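PDB 3C2G: beta-catenin homolog sys-1 from Caenorhabditis elegans, which acts as a transcription coregulator in the Wnt asymmetry pathway, binding the TCF factor POP-1 directly and activating or repressing target genes. Local coordinates for residues A[70-75]-A[130-135]; A[242-247]-A[293-298]; A[429-434]-A[474-479]. All blocks are in the same frame, centred on the assembly; numbering follows the deposited sequence.

Contact 1: A[70-75]-A[130-135]; sequences PISYYA and DPHMKH
In the all-helical armadillo domain, the first turn of helix 71-90 packs through Ile71 and Ala75 against an Asx turn at Asp130, which leads into helix 134-150. Ile71 and Ala75, four residues apart, fall on one flank of the helix, one bulky enough to reach the turn and the other small enough to let it come close. Asp130 OD2 takes the backbone N-H of Met133 at 3.0 Å in an almost straight bond (178°), and His132 N reaches the same oxygen from the other face of the carboxylate plane. These two donors fix the rotation of the carboxylate. With Ile71 CG2 anti to the backbone N, this methyl faces the turn, 3.8 Å from both Met133 CG and Asp130 OD2. Put an alanine at Asp130, and the amides of His132 and Met133 would probably lose their shared acceptor, and the methyl of Ile71 one of its neighbours. Met133, present as selenomethionine, is bent at chi2 and chi3 and rests its SE beside Ala75, and its side chain also touches Trp127. Ala75 CB lies 3.5 Å from His132 CB. The imidazole has Ser72 CA over one face, offset toward the rim, 4.3 Å from His132 ND1.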
loop_
_atom_site.group_PDB
_atom_site.type_symbol
_atom_site.label_atom_id
_atom_site.label_comp_id
_atom_site.label_asym_id
_atom_site.label_seq_id
_atom_site.Cartn_x
_atom_site.Cartn_y
_atom_site.Cartn_z
ATOM N N PRO A 70 13.723 -49.242 -3.224
ATOM C CA PRO A 70 12.388 -48.756 -2.872
ATOM C C PRO A 70 12.414 -47.319 -2.346
ATOM O O PRO A 70 13.427 -46.865 -1.808
ATOM C CB PRO A 70 11.952 -49.707 -1.757
ATOM C CG PRO A 70 13.241 -50.162 -1.129
ATOM C CD PRO A 70 14.180 -50.296 -2.296
ATOM N N ILE A 71 11.292 -46.625 -2.514
ATOM C CA ILE A 71 11.112 -45.258 -2.043
ATOM C C ILE A 71 11.351 -45.178 -0.537
ATOM O O ILE A 71 11.900 -44.189 -0.043
ATOM C CB ILE A 71 9.697 -44.744 -2.412
ATOM C CG1 ILE A 71 9.567 -44.598 -3.933
ATOM C CG2 ILE A 71 9.393 -43.419 -1.743
ATOM C CD1 ILE A 71 8.164 -44.886 -4.476
ATOM N N SER A 72 10.963 -46.236 0.174
ATOM C CA SER A 72 11.136 -46.329 1.631
ATOM C C SER A 72 12.589 -46.100 2.000
ATOM O O SER A 72 12.895 -45.428 2.986
ATOM C CB SER A 72 10.713 -47.712 2.151
ATOM O OG SER A 72 9.955 -48.425 1.183
ATOM N N TYR A 73 13.481 -46.680 1.204
ATOM C CA TYR A 73 14.903 -46.551 1.453
ATOM C C TYR A 73 15.348 -45.096 1.290
ATOM O O TYR A 73 15.954 -44.521 2.192
ATOM C CB TYR A 73 15.731 -47.475 0.542
ATOM C CG TYR A 73 17.196 -47.131 0.621
ATOM C CD1 TYR A 73 17.971 -47.565 1.696
ATOM C CD2 TYR A 73 17.789 -46.311 -0.338
ATOM C CE1 TYR A 73 19.307 -47.221 1.799
ATOM C CE2 TYR A 73 19.124 -45.956 -0.245
ATOM C CZ TYR A 73 19.879 -46.419 0.823
ATOM O OH TYR A 73 21.198 -46.063 0.919
ATOM N N TYR A 74 15.039 -44.514 0.138
ATOM C CA TYR A 74 15.464 -43.157 -0.162
ATOM C C TYR A 74 14.898 -42.122 0.812
ATOM O O TYR A 74 15.605 -41.192 1.203
ATOM C CB TYR A 74 15.109 -42.786 -1.599
ATOM C CG TYR A 74 16.007 -43.381 -2.658
ATOM C CD1 TYR A 74 17.363 -43.040 -2.733
ATOM C CD2 TYR A 74 15.493 -44.256 -3.614
ATOM C CE1 TYR A 74 18.192 -43.571 -3.729
ATOM C CE2 TYR A 74 16.309 -44.794 -4.618
ATOM C CZ TYR A 74 17.658 -44.449 -4.666
ATOM O OH TYR A 74 18.459 -44.986 -5.655
ATOM N N ALA A 75 13.641 -42.287 1.217
ATOM C CA ALA A 75 13.034 -41.379 2.201
ATOM C C ALA A 75 13.775 -41.415 3.524
ATOM O O ALA A 75 13.940 -40.387 4.185
ATOM C CB ALA A 75 11.572 -41.701 2.414
ATOM N N ASP A 130 2.770 -38.988 -0.964
ATOM C CA ASP A 130 3.549 -40.181 -0.686
ATOM C C ASP A 130 3.816 -40.292 0.809
ATOM O O ASP A 130 4.330 -39.350 1.419
ATOM C CB ASP A 130 4.862 -40.182 -1.469
ATOM C CG ASP A 130 5.606 -41.494 -1.345
ATOM O OD1 ASP A 130 5.459 -42.333 -2.254
ATOM O OD2 ASP A 130 6.313 -41.702 -0.331
ATOM N N PRO A 131 3.488 -41.460 1.397
ATOM C CA PRO A 131 3.574 -41.703 2.842
ATOM C C PRO A 131 4.965 -41.458 3.436
ATOM O O PRO A 131 5.076 -40.991 4.573
ATOM C CB PRO A 131 3.197 -43.186 2.973
ATOM C CG PRO A 131 2.424 -43.502 1.747
ATOM C CD PRO A 131 3.012 -42.652 0.668
ATOM N N HIS A 132 6.013 -41.763 2.677
ATOM C CA HIS A 132 7.374 -41.590 3.184
ATOM C C HIS A 132 7.971 -40.255 2.789
ATOM O O HIS A 132 8.514 -39.539 3.626
ATOM C CB HIS A 132 8.268 -42.744 2.739
ATOM C CG HIS A 132 7.697 -44.085 3.052
ATOM N ND1 HIS A 132 7.130 -44.893 2.088
ATOM C CD2 HIS A 132 7.570 -44.746 4.225
ATOM C CE1 HIS A 132 6.695 -46.006 2.654
ATOM N NE2 HIS A 132 6.952 -45.941 3.950
HETATM N N MSE A 133 7.845 -39.920 1.512
HETATM C CA MSE A 133 8.462 -38.717 0.966
HETATM C C MSE A 133 7.909 -37.372 1.469
HETATM O O MSE A 133 8.639 -36.382 1.479
HETATM C CB MSE A 133 8.446 -38.779 -0.556
HETATM C CG MSE A 133 9.512 -39.708 -1.114
HETATM SE SE MSE A 133 11.326 -39.083 -0.699
HETATM C CE MSE A 133 11.275 -37.449 -1.772
ATOM N N LYS A 134 6.652 -37.343 1.910
ATOM C CA LYS A 134 6.048 -36.104 2.426
ATOM C C LYS A 134 6.860 -35.499 3.580
ATOM O O LYS A 134 6.914 -34.284 3.743
ATOM C CB LYS A 134 4.564 -36.300 2.814
ATOM C CG LYS A 134 4.307 -36.965 4.186
ATOM C CD LYS A 134 2.817 -37.119 4.513
ATOM C CE LYS A 134 2.153 -38.172 3.619
ATOM N NZ LYS A 134 0.790 -38.587 4.078
ATOM N N HIS A 135 7.513 -36.355 4.358
ATOM C CA HIS A 135 8.345 -35.895 5.464
ATOM C C HIS A 135 9.657 -35.258 5.012
ATOM O O HIS A 135 10.157 -34.350 5.665
ATOM C CB HIS A 135 8.587 -37.027 6.456
ATOM C CG HIS A 135 7.325 -37.668 6.931
ATOM N ND1 HIS A 135 6.430 -37.021 7.757
ATOM C CD2 HIS A 135 6.786 -38.883 6.667
ATOM C CE1 HIS A 135 5.403 -37.817 7.994
ATOM N NE2 HIS A 135 5.594 -38.954 7.347
#

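Contact 2: A[242-247]-A[293-298]; sequences QNPETL and VQYPNN
A surface contact between two inter-helix loops joins Gln242 and Pro244, which follow helix 224-239, to Tyr295 and Pro296, which precede helix 298-311. Its one crossing hydrogen bond runs from Tyr295 OH to Gln242 O, 3.1 Å long, with the hydroxyl lying above the carbonyl plane. With CG anti to the backbone N (chi1 -169°), the long tyrosine side chain is directed to the other loop. Its ring is buried on the way, touching Tyr236 and Ile239 of helix 224-239 and Leu253 and Ile257 of helix 251-270. Thus, within the armadillo domain, an aromatic from one loop wedges between two earlier helices and ties down the linker that joins them. Pro244, whose ring offers a compact apolar surface, lays CB obliquely against the phenol, 4.1 Å from Tyr295 CZ. The prolines cross at about a right angle, Pro244 CG to Pro296 CG at 3.8 Å. Each loop is also shaped from within: Asn243 OD1 accepts from Glu245 N in an Asx turn, and Pro296 centres an inverse gamma turn. Leu247 CD2 comes within 4.0 Å of Asn297 ND2, while Asn297 OD1 caps helix 298-311 by accepting from Leu300 N.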
loop_
_atom_site.group_PDB
_atom_site.type_symbol
_atom_site.label_atom_id
_atom_site.label_comp_id
_atom_site.label_asym_id
_atom_site.label_seq_id
_atom_site.Cartn_x
_atom_site.Cartn_y
_atom_site.Cartn_z
ATOM N N GLN A 242 -17.848 -21.699 8.196
ATOM C CA GLN A 242 -17.210 -22.023 9.478
ATOM C C GLN A 242 -17.357 -20.927 10.524
ATOM O O GLN A 242 -17.075 -19.755 10.264
ATOM C CB GLN A 242 -15.725 -22.327 9.285
ATOM C CG GLN A 242 -15.439 -23.496 8.363
ATOM C CD GLN A 242 -14.968 -24.714 9.109
ATOM O OE1 GLN A 242 -15.649 -25.212 10.009
ATOM N NE2 GLN A 242 -13.784 -25.206 8.743
ATOM N N ASN A 243 -17.783 -21.325 11.718
ATOM C CA ASN A 243 -17.877 -20.411 12.843
ATOM C C ASN A 243 -16.482 -20.006 13.319
ATOM O O ASN A 243 -15.678 -20.856 13.679
ATOM C CB ASN A 243 -18.709 -21.038 13.977
ATOM C CG ASN A 243 -18.484 -20.364 15.330
ATOM O OD1 ASN A 243 -18.442 -19.136 15.446
ATOM N ND2 ASN A 243 -18.353 -21.179 16.365
ATOM N N PRO A 244 -16.196 -18.695 13.317
ATOM C CA PRO A 244 -14.880 -18.193 13.720
ATOM C C PRO A 244 -14.555 -18.364 15.209
ATOM O O PRO A 244 -13.429 -18.073 15.626
ATOM C CB PRO A 244 -14.962 -16.699 13.376
ATOM C CG PRO A 244 -16.411 -16.377 13.483
ATOM C CD PRO A 244 -17.102 -17.595 12.927
ATOM N N GLU A 245 -15.529 -18.792 16.014
ATOM C CA GLU A 245 -15.264 -18.987 17.450
ATOM C C GLU A 245 -14.415 -20.239 17.702
ATOM O O GLU A 245 -13.702 -20.311 18.686
ATOM C CB GLU A 245 -16.556 -19.007 18.283
ATOM C CG GLU A 245 -17.327 -17.674 18.330
ATOM C CD GLU A 245 -16.444 -16.462 18.624
ATOM O OE1 GLU A 245 -15.723 -16.460 19.645
ATOM O OE2 GLU A 245 -16.483 -15.502 17.824
ATOM N N THR A 246 -14.477 -21.191 16.775
ATOM C CA THR A 246 -13.693 -22.414 16.821
ATOM C C THR A 246 -12.212 -22.190 16.508
ATOM O O THR A 246 -11.390 -23.088 16.697
ATOM C CB THR A 246 -14.206 -23.425 15.795
ATOM O OG1 THR A 246 -13.963 -22.907 14.487
ATOM C CG2 THR A 246 -15.695 -23.688 15.959
ATOM N N LEU A 247 -11.871 -20.994 16.033
ATOM C CA LEU A 247 -10.515 -20.696 15.564
ATOM C C LEU A 247 -9.378 -21.221 16.459
ATOM O O LEU A 247 -8.477 -21.898 15.958
ATOM C CB LEU A 247 -10.343 -19.197 15.276
ATOM C CG LEU A 247 -9.033 -18.743 14.625
ATOM C CD1 LEU A 247 -8.784 -19.472 13.304
ATOM C CD2 LEU A 247 -9.044 -17.240 14.418
ATOM N N VAL A 293 -13.694 -10.952 1.939
ATOM C CA VAL A 293 -13.726 -10.178 3.181
ATOM C C VAL A 293 -15.086 -10.155 3.874
ATOM O O VAL A 293 -15.266 -9.440 4.846
ATOM C CB VAL A 293 -13.164 -8.745 3.029
ATOM C CG1 VAL A 293 -11.732 -8.792 2.516
ATOM C CG2 VAL A 293 -14.050 -7.883 2.134
ATOM N N GLN A 294 -16.033 -10.952 3.390
ATOM C CA GLN A 294 -17.258 -11.225 4.158
ATOM C C GLN A 294 -16.962 -12.123 5.364
ATOM O O GLN A 294 -17.771 -12.193 6.281
ATOM C CB GLN A 294 -18.342 -11.882 3.289
ATOM C CG GLN A 294 -18.830 -11.036 2.113
ATOM C CD GLN A 294 -19.736 -11.809 1.139
ATOM O OE1 GLN A 294 -20.878 -11.410 0.901
ATOM N NE2 GLN A 294 -19.230 -12.903 0.572
ATOM N N TYR A 295 -15.825 -12.822 5.373
ATOM C CA TYR A 295 -15.505 -13.684 6.506
ATOM C C TYR A 295 -15.106 -12.873 7.743
ATOM O O TYR A 295 -14.198 -12.061 7.683
ATOM C CB TYR A 295 -14.443 -14.740 6.187
ATOM C CG TYR A 295 -14.349 -15.753 7.312
ATOM C CD1 TYR A 295 -15.237 -16.830 7.373
ATOM C CD2 TYR A 295 -13.420 -15.602 8.351
ATOM C CE1 TYR A 295 -15.195 -17.740 8.406
ATOM C CE2 TYR A 295 -13.376 -16.506 9.406
ATOM C CZ TYR A 295 -14.274 -17.575 9.424
ATOM O OH TYR A 295 -14.256 -18.493 10.450
ATOM N N PRO A 296 -15.772 -13.118 8.883
ATOM C CA PRO A 296 -15.478 -12.299 10.058
ATOM C C PRO A 296 -14.148 -12.646 10.713
ATOM O O PRO A 296 -14.101 -13.376 11.695
ATOM C CB PRO A 296 -16.659 -12.577 10.996
ATOM C CG PRO A 296 -17.146 -13.959 10.595
ATOM C CD PRO A 296 -16.809 -14.142 9.136
ATOM N N ASN A 297 -13.075 -12.102 10.155
ATOM C CA ASN A 297 -11.752 -12.170 10.742
ATOM C C ASN A 297 -10.986 -10.896 10.373
ATOM O O ASN A 297 -10.788 -10.589 9.183
ATOM C CB ASN A 297 -11.011 -13.410 10.243
ATOM C CG ASN A 297 -9.579 -13.460 10.724
ATOM O OD1 ASN A 297 -8.708 -12.764 10.201
ATOM N ND2 ASN A 297 -9.329 -14.275 11.736
ATOM N N ASN A 298 -10.548 -10.167 11.394
ATOM C CA ASN A 298 -9.986 -8.841 11.207
ATOM C C ASN A 298 -8.649 -8.771 10.483
ATOM O O ASN A 298 -8.389 -7.807 9.761
ATOM C CB ASN A 298 -9.954 -8.081 12.541
ATOM C CG ASN A 298 -11.350 -7.800 13.064
ATOM O OD1 ASN A 298 -12.343 -8.082 12.383
ATOM N ND2 ASN A 298 -11.442 -7.250 14.267
#

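Contact 3: A[429-434]-A[474-479]; sequences QQVCKF and TPFVPK
Thr474 O is gripped twice: Val477 N closes a type I beta turn onto it, and Lys479 NZ comes from the opposite face of the carbonyl plane at 2.7 Å. Lys479 NZ also donates to Val477 O at 2.8 Å, this time in the carbonyl plane and on a lone pair. Folded back in this way, the lysine clasps both ends of the turn. Proline suits the second position, where Pro475 has the phi its ring imposes, and Phe476 follows in the third with its CB directed at Val431 and Cys432 of helix 425-432. The Phe476 CG lies between the backbone N and the carbonyl carbon (chi1 64°), a crowded position that brings one edge of the ring up to the helix. Along that edge Val431 CB meets CE1 of Phe476 at 3.8 Å, and Cys432 SG meets CD1 at the same separation. The sulfur is 5.0 Å from the ring centroid and 89° off the normal, a sulfur-aromatic contact made in the ring plane. Thr474 CG2 lies over one ring face, offset toward the rim. Next along, Val431 CG1 packs on Val477 CG2 (3.9 Å), and Pro478 CD touches Cys432 SG from the loop. Branched valines fill the buried side, where Val431 also touches Leu409, Trp412 and Leu471 of this armadillo domain, while Phe476 reaches Ala423. The chemistry is divided: the lysine satisfies two of the loop's carbonyls, and what the loop offers the helix is apolar. Because the hydrogen-bearing ring edge is slightly positive, it probably draws the sulfur weakly, but shape complementarity is likely to matter more than any polar attraction in holding this loop against the helix.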
loop_
_atom_site.group_PDB
_atom_site.type_symbol
_atom_site.label_atom_id
_atom_site.label_comp_id
_atom_site.label_asym_id
_atom_site.label_seq_id
_atom_site.Cartn_x
_atom_site.Cartn_y
_atom_site.Cartn_z
ATOM N N GLN A 429 -29.706 16.916 0.572
ATOM C CA GLN A 429 -29.650 16.820 2.036
ATOM C C GLN A 429 -28.307 16.263 2.529
ATOM O O GLN A 429 -27.817 16.655 3.585
ATOM C CB GLN A 429 -30.859 16.076 2.652
ATOM C CG GLN A 429 -31.050 14.613 2.248
ATOM C CD GLN A 429 -31.866 13.803 3.279
ATOM O OE1 GLN A 429 -32.950 14.216 3.723
ATOM N NE2 GLN A 429 -31.344 12.634 3.649
ATOM N N GLN A 430 -27.711 15.373 1.750
ATOM C CA GLN A 430 -26.402 14.824 2.089
ATOM C C GLN A 430 -25.325 15.919 2.023
ATOM O O GLN A 430 -24.605 16.156 2.988
ATOM C CB GLN A 430 -26.055 13.625 1.185
ATOM C CG GLN A 430 -26.910 12.351 1.408
ATOM C CD GLN A 430 -26.523 11.211 0.458
ATOM O OE1 GLN A 430 -25.436 10.631 0.564
ATOM N NE2 GLN A 430 -27.409 10.898 -0.484
ATOM N N VAL A 431 -25.251 16.622 0.899
ATOM C CA VAL A 431 -24.263 17.679 0.747
ATOM C C VAL A 431 -24.431 18.806 1.775
ATOM O O VAL A 431 -23.440 19.363 2.253
ATOM C CB VAL A 431 -24.263 18.229 -0.682
ATOM C CG1 VAL A 431 -23.357 19.447 -0.807
ATOM C CG2 VAL A 431 -23.832 17.136 -1.662
ATOM N N CYS A 432 -25.672 19.129 2.132
ATOM C CA CYS A 432 -25.939 20.273 3.016
ATOM C C CYS A 432 -25.561 20.009 4.462
ATOM O O CYS A 432 -25.368 20.934 5.243
ATOM C CB CYS A 432 -27.406 20.698 2.930
ATOM S SG CYS A 432 -27.803 21.569 1.400
ATOM N N LYS A 433 -25.465 18.742 4.825
ATOM C CA LYS A 433 -24.928 18.377 6.131
ATOM C C LYS A 433 -23.538 18.980 6.371
ATOM O O LYS A 433 -23.188 19.291 7.509
ATOM C CB LYS A 433 -24.869 16.860 6.270
ATOM C CG LYS A 433 -26.215 16.216 6.517
ATOM C CD LYS A 433 -26.062 14.979 7.394
ATOM C CE LYS A 433 -26.044 15.337 8.880
ATOM N NZ LYS A 433 -27.407 15.713 9.371
ATOM N N PHE A 434 -22.763 19.162 5.299
ATOM C CA PHE A 434 -21.411 19.702 5.416
ATOM C C PHE A 434 -21.317 21.179 5.793
ATOM O O PHE A 434 -20.221 21.652 6.110
ATOM C CB PHE A 434 -20.550 19.372 4.182
ATOM C CG PHE A 434 -19.988 17.973 4.201
ATOM C CD1 PHE A 434 -18.755 17.711 4.781
ATOM C CD2 PHE A 434 -20.709 16.911 3.667
ATOM C CE1 PHE A 434 -18.237 16.404 4.803
ATOM C CE2 PHE A 434 -20.198 15.608 3.691
ATOM C CZ PHE A 434 -18.960 15.355 4.254
ATOM N N THR A 474 -21.422 25.737 -4.861
ATOM C CA THR A 474 -22.543 24.844 -5.118
ATOM C C THR A 474 -23.841 25.607 -4.851
ATOM O O THR A 474 -24.093 26.020 -3.723
ATOM C CB THR A 474 -22.444 23.596 -4.218
ATOM O OG1 THR A 474 -21.274 22.860 -4.573
ATOM C CG2 THR A 474 -23.632 22.716 -4.382
ATOM N N PRO A 475 -24.664 25.790 -5.892
ATOM C CA PRO A 475 -25.851 26.661 -5.892
ATOM C C PRO A 475 -26.842 26.398 -4.754
ATOM O O PRO A 475 -27.293 27.345 -4.117
ATOM C CB PRO A 475 -26.510 26.355 -7.245
ATOM C CG PRO A 475 -25.386 25.915 -8.112
ATOM C CD PRO A 475 -24.481 25.123 -7.194
ATOM N N PHE A 476 -27.172 25.136 -4.494
ATOM C CA PHE A 476 -28.154 24.818 -3.455
ATOM C C PHE A 476 -27.611 24.856 -2.029
ATOM O O PHE A 476 -28.371 24.687 -1.082
ATOM C CB PHE A 476 -28.790 23.456 -3.706
ATOM C CG PHE A 476 -27.824 22.316 -3.629
ATOM C CD1 PHE A 476 -27.505 21.739 -2.403
ATOM C CD2 PHE A 476 -27.236 21.810 -4.787
ATOM C CE1 PHE A 476 -26.605 20.676 -2.340
ATOM C CE2 PHE A 476 -26.347 20.741 -4.722
ATOM C CZ PHE A 476 -26.033 20.175 -3.503
ATOM N N VAL A 477 -26.309 25.061 -1.859
ATOM C CA VAL A 477 -25.769 25.103 -0.510
ATOM C C VAL A 477 -26.020 26.476 0.121
ATOM O O VAL A 477 -25.555 27.484 -0.404
ATOM C CB VAL A 477 -24.263 24.708 -0.460
ATOM C CG1 VAL A 477 -23.669 25.021 0.897
ATOM C CG2 VAL A 477 -24.097 23.233 -0.765
ATOM N N PRO A 478 -26.764 26.512 1.244
ATOM C CA PRO A 478 -26.989 27.770 1.966
ATOM C C PRO A 478 -25.681 28.314 2.532
ATOM O O PRO A 478 -24.938 27.582 3.187
ATOM C CB PRO A 478 -27.946 27.374 3.099
ATOM C CG PRO A 478 -27.803 25.915 3.242
ATOM C CD PRO A 478 -27.429 25.371 1.902
ATOM N N LYS A 479 -25.413 29.588 2.270
ATOM C CA LYS A 479 -24.132 30.193 2.584
ATOM C C LYS A 479 -24.192 31.202 3.719
ATOM O O LYS A 479 -23.152 31.684 4.193
ATOM C CB LYS A 479 -23.591 30.856 1.327
ATOM C CG LYS A 479 -22.944 29.867 0.391
ATOM C CD LYS A 479 -23.473 30.017 -1.005
ATOM C CE LYS A 479 -23.240 28.738 -1.776
ATOM N NZ LYS A 479 -24.377 28.484 -2.680
#

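The three contacts follow one another in series along the chain, each closing before the next opens, and none touches another. Centre to centre, contact 1 lies about 37 Å from contact 2, and contact 2 about 41 Å from contact 3. The outer pair is about 73 Å apart, only slightly less than the sum of those two steps, so the three are strung out nearly in line along the elongated domain. Contacts 1 and 3 fall on opposite sides of the chain's centre, with contact 2 nearest to it, about 24 Å away. Contacts 1 and 3 set a turn against a helix, contact 2 sets loop against loop, and each is a separate local contact in the helical array.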